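Protease Do-like 2, chloroplastic (Arabidopsis thaliana, PDB 4FLN) is a chloroplast serine protease that performs the primary cleavage of the photodamaged D1 protein of plant photosystem II. Local coordinates at residues Thr167-Glu175 / Leu187-Ile195; Lys331-Ile339 / Lys349-Arg357. One frame throughout, in Å; residues are numbered along the deposited sequence.

Interaction 1: Thr167-Glu175 / Leu187-Ile195; sequences TKGVVSRIE and LGIQIDAAI
S172 and R173 both face Q190, and their two backbone N-H groups converge on its carbonyl. S172 N lies 2.7 Å from Q190 O and R173 N lies 3.3 Å from Q190 O, from the same face of the carbonyl plane. Two residues facing one make this a classic beta bulge between antiparallel strands. The S172 hydroxyl adds a weak bond to the same oxygen. At the bulge Q190 N also donates to R173 O at 2.6 Å, almost straight at 178°. Beyond it E175 and G188 exchange two backbone bonds. Before the bulge, D192 N bonds V170 O.

The side chains of R173 and Q190 run side by side in the same direction. R173 CD lies 3.3 Å from Q190 NE2, and that nitrogen also sits at the edge of the guanidinium. The guanidinium and amide planes are turned 68° apart. With chi1 at -151° and the chain extended from CG to NE, R173 runs alongside the amide, and NH2 bonds to G160 O and T163 O of a second subunit. Cutting Q190 back to an alanine would take away the amide beside R173 CD and is likely to open a gap along the arginine's aliphatic part, with its far end still held by the second subunit.

On the face bearing V171, I174, I189 and I191, V171 CG1 meets I189 CG2 at 3.7 Å. The end of L187 also comes in, its CD1 against I174 CG2.

D192 OD2 accepts a bond from K168 N of the second subunit. The arrangement is a bulged beta hairpin in the second six-stranded barrel of a trypsin-like protease, set at a subunit interface.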
loop_
_atom_site.group_PDB
_atom_site.type_symbol
_atom_site.label_atom_id
_atom_site.label_comp_id
_atom_site.label_asym_id
_atom_site.label_seq_id
_atom_site.Cartn_x
_atom_site.Cartn_y
_atom_site.Cartn_z
ATOM N N THR B 167 -9.672 -31.565 11.964
ATOM C CA THR B 167 -8.238 -31.404 11.748
ATOM C C THR B 167 -7.451 -32.142 12.818
ATOM O O THR B 167 -7.849 -32.190 13.977
ATOM C CB THR B 167 -7.773 -29.910 11.628
ATOM O OG1 THR B 167 -8.195 -29.159 12.770
ATOM C CG2 THR B 167 -8.341 -29.261 10.376
ATOM N N LYS B 168 -6.340 -32.731 12.403
ATOM C CA LYS B 168 -5.510 -33.549 13.279
ATOM C C LYS B 168 -4.091 -32.979 13.285
ATOM O O LYS B 168 -3.633 -32.416 12.293
ATOM C CB LYS B 168 -5.530 -35.010 12.814
ATOM C CG LYS B 168 -4.688 -35.953 13.635
ATOM C CD LYS B 168 -4.935 -37.407 13.244
ATOM C CE LYS B 168 -3.719 -38.282 13.557
ATOM N NZ LYS B 168 -4.060 -39.522 14.326
ATOM N N GLY B 169 -3.413 -33.124 14.417
ATOM C CA GLY B 169 -2.107 -32.535 14.650
ATOM C C GLY B 169 -1.609 -33.084 15.968
ATOM O O GLY B 169 -2.096 -34.118 16.422
ATOM N N VAL B 170 -0.633 -32.427 16.584
ATOM C CA VAL B 170 -0.269 -32.815 17.944
ATOM C C VAL B 170 -0.426 -31.649 18.918
ATOM O O VAL B 170 -0.627 -30.502 18.511
ATOM C CB VAL B 170 1.188 -33.338 18.013
ATOM C CG1 VAL B 170 1.344 -34.534 17.126
ATOM C CG2 VAL B 170 2.187 -32.239 17.613
ATOM N N VAL B 171 -0.268 -31.926 20.204
ATOM C CA VAL B 171 -0.218 -30.832 21.142
ATOM C C VAL B 171 1.191 -30.341 20.965
ATOM O O VAL B 171 2.125 -31.073 21.246
ATOM C CB VAL B 171 -0.377 -31.322 22.587
ATOM C CG1 VAL B 171 0.113 -30.262 23.553
ATOM C CG2 VAL B 171 -1.828 -31.695 22.876
ATOM N N SER B 172 1.346 -29.122 20.463
ATOM C CA SER B 172 2.673 -28.550 20.279
ATOM C C SER B 172 3.214 -27.872 21.525
ATOM O O SER B 172 4.408 -27.957 21.812
ATOM C CB SER B 172 2.736 -27.608 19.063
ATOM O OG SER B 172 1.546 -26.866 18.902
ATOM N N ARG B 173 2.334 -27.171 22.240
ATOM C CA ARG B 173 2.751 -26.326 23.355
ATOM C C ARG B 173 1.732 -26.279 24.486
ATOM O O ARG B 173 0.532 -26.112 24.246
ATOM C CB ARG B 173 3.001 -24.904 22.850
ATOM C CG ARG B 173 4.042 -24.138 23.634
ATOM C CD ARG B 173 4.405 -22.847 22.946
ATOM N NE ARG B 173 5.594 -22.261 23.546
ATOM C CZ ARG B 173 5.907 -20.971 23.485
ATOM N NH1 ARG B 173 5.111 -20.114 22.851
ATOM N NH2 ARG B 173 7.016 -20.536 24.067
ATOM N N ILE B 174 2.215 -26.410 25.719
ATOM C CA ILE B 174 1.395 -26.137 26.897
ATOM C C ILE B 174 1.967 -24.936 27.634
ATOM O O ILE B 174 3.008 -25.025 28.279
ATOM C CB ILE B 174 1.345 -27.339 27.847
ATOM C CG1 ILE B 174 0.533 -28.467 27.228
ATOM C CG2 ILE B 174 0.708 -26.948 29.159
ATOM C CD1 ILE B 174 0.998 -29.818 27.666
ATOM N N GLU B 175 1.264 -23.816 27.552
ATOM C CA GLU B 175 1.791 -22.544 28.022
ATOM C C GLU B 175 0.672 -21.728 28.662
ATOM O O GLU B 175 -0.504 -21.984 28.429
ATOM C CB GLU B 175 2.387 -21.788 26.832
ATOM C CG GLU B 175 2.972 -20.425 27.140
ATOM C CD GLU B 175 4.268 -20.501 27.914
ATOM O OE1 GLU B 175 5.324 -20.172 27.331
ATOM O OE2 GLU B 175 4.231 -20.880 29.105
ATOM N N LEU B 187 -3.930 -21.136 31.576
ATOM C CA LEU B 187 -3.228 -22.204 30.896
ATOM C C LEU B 187 -3.900 -22.376 29.534
ATOM O O LEU B 187 -5.080 -22.055 29.379
ATOM C CB LEU B 187 -3.308 -23.483 31.726
ATOM C CG LEU B 187 -2.605 -24.769 31.280
ATOM C CD1 LEU B 187 -1.092 -24.638 31.382
ATOM C CD2 LEU B 187 -3.083 -25.932 32.127
ATOM N N GLY B 188 -3.139 -22.834 28.543
ATOM C CA GLY B 188 -3.671 -23.087 27.219
ATOM C C GLY B 188 -2.864 -24.144 26.494
ATOM O O GLY B 188 -1.688 -24.331 26.787
ATOM N N ILE B 189 -3.498 -24.829 25.545
ATOM C CA ILE B 189 -2.833 -25.850 24.748
ATOM C C ILE B 189 -2.693 -25.353 23.324
ATOM O O ILE B 189 -3.669 -24.914 22.728
ATOM C CB ILE B 189 -3.644 -27.166 24.713
ATOM C CG1 ILE B 189 -3.916 -27.677 26.127
ATOM C CG2 ILE B 189 -2.926 -28.231 23.890
ATOM C CD1 ILE B 189 -4.965 -28.768 26.176
ATOM N N GLN B 190 -1.477 -25.410 22.788
ATOM C CA GLN B 190 -1.227 -25.100 21.383
ATOM C C GLN B 190 -1.233 -26.385 20.569
ATOM O O GLN B 190 -0.662 -27.391 20.984
ATOM C CB GLN B 190 0.138 -24.463 21.228
ATOM C CG GLN B 190 0.166 -22.972 21.039
ATOM C CD GLN B 190 1.574 -22.481 20.729
ATOM O OE1 GLN B 190 2.295 -23.094 19.935
ATOM N NE2 GLN B 190 1.972 -21.375 21.355
ATOM N N ILE B 191 -1.869 -26.359 19.407
ATOM C CA ILE B 191 -1.822 -27.515 18.522
ATOM C C ILE B 191 -1.224 -27.185 17.164
ATOM O O ILE B 191 -1.213 -26.045 16.718
ATOM C CB ILE B 191 -3.209 -28.183 18.319
ATOM C CG1 ILE B 191 -4.210 -27.178 17.750
ATOM C CG2 ILE B 191 -3.719 -28.836 19.625
ATOM C CD1 ILE B 191 -5.102 -27.790 16.705
ATOM N N ASP B 192 -0.796 -28.240 16.497
ATOM C CA ASP B 192 0.055 -28.233 15.319
ATOM C C ASP B 192 -0.790 -27.999 14.061
ATOM O O ASP B 192 -0.301 -28.085 12.944
ATOM C CB ASP B 192 0.717 -29.619 15.298
ATOM C CG ASP B 192 1.654 -29.826 14.152
ATOM O OD1 ASP B 192 1.197 -30.336 13.107
ATOM O OD2 ASP B 192 2.854 -29.528 14.315
ATOM N N ALA B 193 -2.080 -27.745 14.245
ATOM C CA ALA B 193 -3.009 -27.623 13.120
ATOM C C ALA B 193 -3.827 -26.340 13.196
ATOM O O ALA B 193 -4.208 -25.907 14.277
ATOM C CB ALA B 193 -3.938 -28.833 13.072
ATOM N N ALA B 194 -4.097 -25.731 12.048
ATOM C CA ALA B 194 -4.864 -24.490 12.033
ATOM C C ALA B 194 -6.353 -24.769 12.222
ATOM O O ALA B 194 -6.829 -25.859 11.899
ATOM C CB ALA B 194 -4.616 -23.712 10.755
ATOM N N ILE B 195 -7.071 -23.777 12.752
ATOM C CA ILE B 195 -8.487 -23.913 13.075
ATOM C C ILE B 195 -9.349 -22.844 12.390
ATOM O O ILE B 195 -9.038 -21.659 12.445
ATOM C CB ILE B 195 -8.701 -23.856 14.604
ATOM C CG1 ILE B 195 -7.821 -24.904 15.293
ATOM C CG2 ILE B 195 -10.169 -24.075 14.956
ATOM C CD1 ILE B 195 -7.937 -24.930 16.803
#

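Interaction 2: Lys331-Ile339 / Lys349-Arg357; sequences KFAGDIAEI and KVQVVLRPR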
loop_
_atom_site.group_PDB
_atom_site.type_symbol
_atom_site.label_atom_id
_atom_site.label_comp_id
_atom_site.label_asym_id
_atom_site.label_seq_id
_atom_site.Cartn_x
_atom_site.Cartn_y
_atom_site.Cartn_z
ATOM N N LYS B 331 -7.100 -21.072 41.541
ATOM C CA LYS B 331 -7.870 -20.775 42.739
ATOM C C LYS B 331 -9.240 -20.248 42.343
ATOM O O LYS B 331 -9.524 -20.065 41.163
ATOM C CB LYS B 331 -7.138 -19.731 43.594
ATOM C CG LYS B 331 -5.792 -20.181 44.178
ATOM C CD LYS B 331 -5.970 -21.227 45.279
ATOM C CE LYS B 331 -4.671 -21.473 46.026
ATOM N NZ LYS B 331 -4.780 -22.580 47.010
ATOM N N PHE B 332 -10.085 -19.983 43.330
ATOM C CA PHE B 332 -11.369 -19.335 43.072
ATOM C C PHE B 332 -11.457 -17.974 43.749
ATOM O O PHE B 332 -10.727 -17.689 44.695
ATOM C CB PHE B 332 -12.524 -20.241 43.488
ATOM C CG PHE B 332 -12.648 -21.464 42.634
ATOM C CD1 PHE B 332 -13.433 -21.447 41.488
ATOM C CD2 PHE B 332 -11.952 -22.617 42.947
ATOM C CE1 PHE B 332 -13.527 -22.567 40.685
ATOM C CE2 PHE B 332 -12.044 -23.736 42.150
ATOM C CZ PHE B 332 -12.829 -23.714 41.020
ATOM N N ALA B 333 -12.327 -17.115 43.244
ATOM C CA ALA B 333 -12.476 -15.807 43.857
ATOM C C ALA B 333 -12.755 -15.998 45.340
ATOM O O ALA B 333 -13.632 -16.772 45.723
ATOM C CB ALA B 333 -13.590 -15.024 43.191
ATOM N N GLY B 334 -11.985 -15.310 46.170
ATOM C CA GLY B 334 -12.162 -15.378 47.606
ATOM C C GLY B 334 -11.167 -16.276 48.314
ATOM O O GLY B 334 -11.032 -16.210 49.537
ATOM N N ASP B 335 -10.468 -17.118 47.556
ATOM C CA ASP B 335 -9.546 -18.085 48.152
ATOM C C ASP B 335 -8.330 -17.440 48.795
ATOM O O ASP B 335 -7.889 -16.362 48.390
ATOM C CB ASP B 335 -9.063 -19.098 47.115
ATOM C CG ASP B 335 -10.096 -20.152 46.798
ATOM O OD1 ASP B 335 -11.170 -20.166 47.451
ATOM O OD2 ASP B 335 -9.813 -20.979 45.900
ATOM N N ILE B 336 -7.775 -18.119 49.789
ATOM C CA ILE B 336 -6.534 -17.669 50.403
ATOM C C ILE B 336 -5.353 -18.531 49.954
ATOM O O ILE B 336 -5.437 -19.761 49.931
ATOM C CB ILE B 336 -6.641 -17.674 51.936
ATOM C CG1 ILE B 336 -7.773 -16.740 52.386
ATOM C CG2 ILE B 336 -5.314 -17.297 52.565
ATOM C CD1 ILE B 336 -7.672 -16.253 53.827
ATOM N N ALA B 337 -4.261 -17.877 49.580
ATOM C CA ALA B 337 -3.008 -18.571 49.282
ATOM C C ALA B 337 -1.969 -18.241 50.343
ATOM O O ALA B 337 -1.875 -17.099 50.781
ATOM C CB ALA B 337 -2.480 -18.178 47.903
ATOM N N GLU B 338 -1.199 -19.239 50.763
ATOM C CA GLU B 338 -0.062 -18.983 51.634
ATOM C C GLU B 338 1.165 -18.634 50.803
ATOM O O GLU B 338 1.494 -19.313 49.841
ATOM C CB GLU B 338 0.206 -20.176 52.536
ATOM C CG GLU B 338 -0.987 -20.552 53.397
ATOM C CD GLU B 338 -0.677 -21.672 54.361
ATOM O OE1 GLU B 338 -1.631 -22.269 54.909
ATOM O OE2 GLU B 338 0.522 -21.948 54.573
ATOM N N ILE B 339 1.835 -17.552 51.164
ATOM C CA ILE B 339 2.951 -17.089 50.364
ATOM C C ILE B 339 4.205 -16.871 51.204
ATOM O O ILE B 339 4.220 -16.064 52.132
ATOM C CB ILE B 339 2.571 -15.812 49.588
ATOM C CG1 ILE B 339 1.390 -16.099 48.654
ATOM C CG2 ILE B 339 3.761 -15.280 48.802
ATOM C CD1 ILE B 339 0.888 -14.892 47.883
ATOM N N LYS B 349 6.174 -15.841 56.441
ATOM C CA LYS B 349 5.004 -16.395 55.775
ATOM C C LYS B 349 3.823 -15.427 55.889
ATOM O O LYS B 349 3.637 -14.801 56.928
ATOM C CB LYS B 349 4.646 -17.741 56.389
ATOM C CG LYS B 349 3.919 -18.692 55.457
ATOM C CD LYS B 349 3.983 -20.111 56.019
ATOM C CE LYS B 349 3.653 -21.165 54.967
ATOM N NZ LYS B 349 3.640 -22.541 55.551
ATOM N N VAL B 350 3.046 -15.285 54.817
ATOM C CA VAL B 350 1.823 -14.485 54.863
ATOM C C VAL B 350 0.663 -15.145 54.112
ATOM O O VAL B 350 0.876 -16.032 53.287
ATOM C CB VAL B 350 2.034 -13.058 54.301
ATOM C CG1 VAL B 350 3.375 -12.505 54.729
ATOM C CG2 VAL B 350 1.912 -13.055 52.791
ATOM N N GLN B 351 -0.563 -14.713 54.407
ATOM C CA GLN B 351 -1.742 -15.161 53.671
ATOM C C GLN B 351 -2.304 -14.015 52.831
ATOM O O GLN B 351 -2.298 -12.867 53.262
ATOM C CB GLN B 351 -2.830 -15.648 54.621
ATOM C CG GLN B 351 -2.405 -16.729 55.575
ATOM C CD GLN B 351 -3.545 -17.170 56.473
ATOM O OE1 GLN B 351 -4.407 -17.947 56.060
ATOM N NE2 GLN B 351 -3.560 -16.669 57.707
ATOM N N VAL B 352 -2.790 -14.331 51.635
ATOM C CA VAL B 352 -3.367 -13.323 50.759
ATOM C C VAL B 352 -4.680 -13.785 50.159
ATOM O O VAL B 352 -4.782 -14.902 49.665
ATOM C CB VAL B 352 -2.432 -12.971 49.604
ATOM C CG1 VAL B 352 -3.026 -11.831 48.799
ATOM C CG2 VAL B 352 -1.060 -12.591 50.130
ATOM N N VAL B 353 -5.690 -12.928 50.212
ATOM C CA VAL B 353 -6.934 -13.215 49.518
ATOM C C VAL B 353 -6.728 -12.913 48.043
ATOM O O VAL B 353 -6.138 -11.887 47.695
ATOM C CB VAL B 353 -8.110 -12.361 50.041
ATOM C CG1 VAL B 353 -9.393 -12.702 49.278
ATOM C CG2 VAL B 353 -8.297 -12.550 51.540
ATOM N N LEU B 354 -7.204 -13.808 47.182
ATOM C CA LEU B 354 -7.089 -13.619 45.744
ATOM C C LEU B 354 -8.432 -13.275 45.114
ATOM O O LEU B 354 -9.377 -14.050 45.185
ATOM C CB LEU B 354 -6.543 -14.882 45.090
ATOM C CG LEU B 354 -5.399 -15.551 45.834
ATOM C CD1 LEU B 354 -5.030 -16.871 45.170
ATOM C CD2 LEU B 354 -4.222 -14.609 45.896
ATOM N N ARG B 355 -8.521 -12.114 44.485
ATOM C CA ARG B 355 -9.730 -11.779 43.751
ATOM C C ARG B 355 -9.400 -11.486 42.295
ATOM O O ARG B 355 -8.249 -11.198 41.965
ATOM C CB ARG B 355 -10.474 -10.614 44.411
ATOM C CG ARG B 355 -11.003 -10.953 45.798
ATOM C CD ARG B 355 -12.478 -10.604 45.947
ATOM N NE ARG B 355 -13.335 -11.788 45.918
ATOM C CZ ARG B 355 -13.985 -12.274 46.972
ATOM N NH1 ARG B 355 -13.886 -11.676 48.144
ATOM N NH2 ARG B 355 -14.738 -13.358 46.849
ATOM N N PRO B 356 -10.405 -11.598 41.416
ATOM C CA PRO B 356 -10.242 -11.278 39.998
ATOM C C PRO B 356 -9.779 -9.843 39.824
ATOM O O PRO B 356 -10.100 -9.000 40.652
ATOM C CB PRO B 356 -11.653 -11.461 39.428
ATOM C CG PRO B 356 -12.556 -11.595 40.593
ATOM C CD PRO B 356 -11.743 -12.132 41.704
ATOM N N ARG B 357 -9.016 -9.580 38.772
ATOM C CA ARG B 357 -8.481 -8.248 38.540
ATOM C C ARG B 357 -9.592 -7.206 38.471
ATOM O O ARG B 357 -10.653 -7.460 37.900
ATOM C CB ARG B 357 -7.674 -8.225 37.248
ATOM C CG ARG B 357 -6.602 -7.166 37.225
ATOM C CD ARG B 357 -5.346 -7.678 36.539
ATOM N NE ARG B 357 -4.220 -6.784 36.771
ATOM C CZ ARG B 357 -3.960 -5.713 36.028
ATOM N NH1 ARG B 357 -4.748 -5.415 35.006
ATOM N NH2 ARG B 357 -2.914 -4.944 36.302
#
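L354 and K331 touch beside a beta hairpin of the first PDZ domain, where strands 336-343 and 346-353 run antiparallel. The hairpin is regular. A337 and V352 exchange two backbone bonds, as do I339 and V350. L354 N bonds D335 O at 2.9 Å, and L354 O in turn accepts from G334 N.

The side chain of L354 can be followed outward. L354 CB lies 3.9 Å from D335 O. CG stands anti to the carbonyl carbon (chi1 -42°) and also passes D335 O. From there L354 CD1 reaches K331 CG at 3.5 Å and also touches A337 CB. P253 touches this leucine too. K331 runs on past it to a salt bridge with D304.

On the face that carries A337, I339, V350 and V352, I339 CD1 meets V352 CG2, and F303 and I300 of strand 299-303 pack on I339. The opposite face carries I336, whose CG2 rests on Q351 CB, and a salt bridge between E338 OE2 and K349 NZ at 3.3 Å.

A type II turn from F332 to D335 leads into the first strand. G334 takes a positive phi (101°) that favours glycine. The D335 carboxylate closes back on the turn, where F332 N meets D335 OD2 from above the carboxylate plane at 2.8 Å. From the other segment, R355 lays one guanidinium face over G334, with R355 NH2 3.4 Å from G334 CA.

From the N terminus, the chain first builds one six-stranded barrel of the protease. It then enters the second barrel, where interaction 1 closes a short loop of 11 residues between 167-175 and 187-195. S200, the probable charge-relay serine by similarity to relatives, follows, and helix 233-246 comes after the last barrel strand. In the first PDZ domain, interaction 2 closes a loop of nine residues between 331-339 and 349-357. The two contacts lie in series and neither nests in nor crosses the other. Their centres are 31 Å apart, and their nearest atoms about 10 Å. Helix 233-246 packs on F332, joining the turn that leads into the PDZ hairpin to the helix at the end of the protease region.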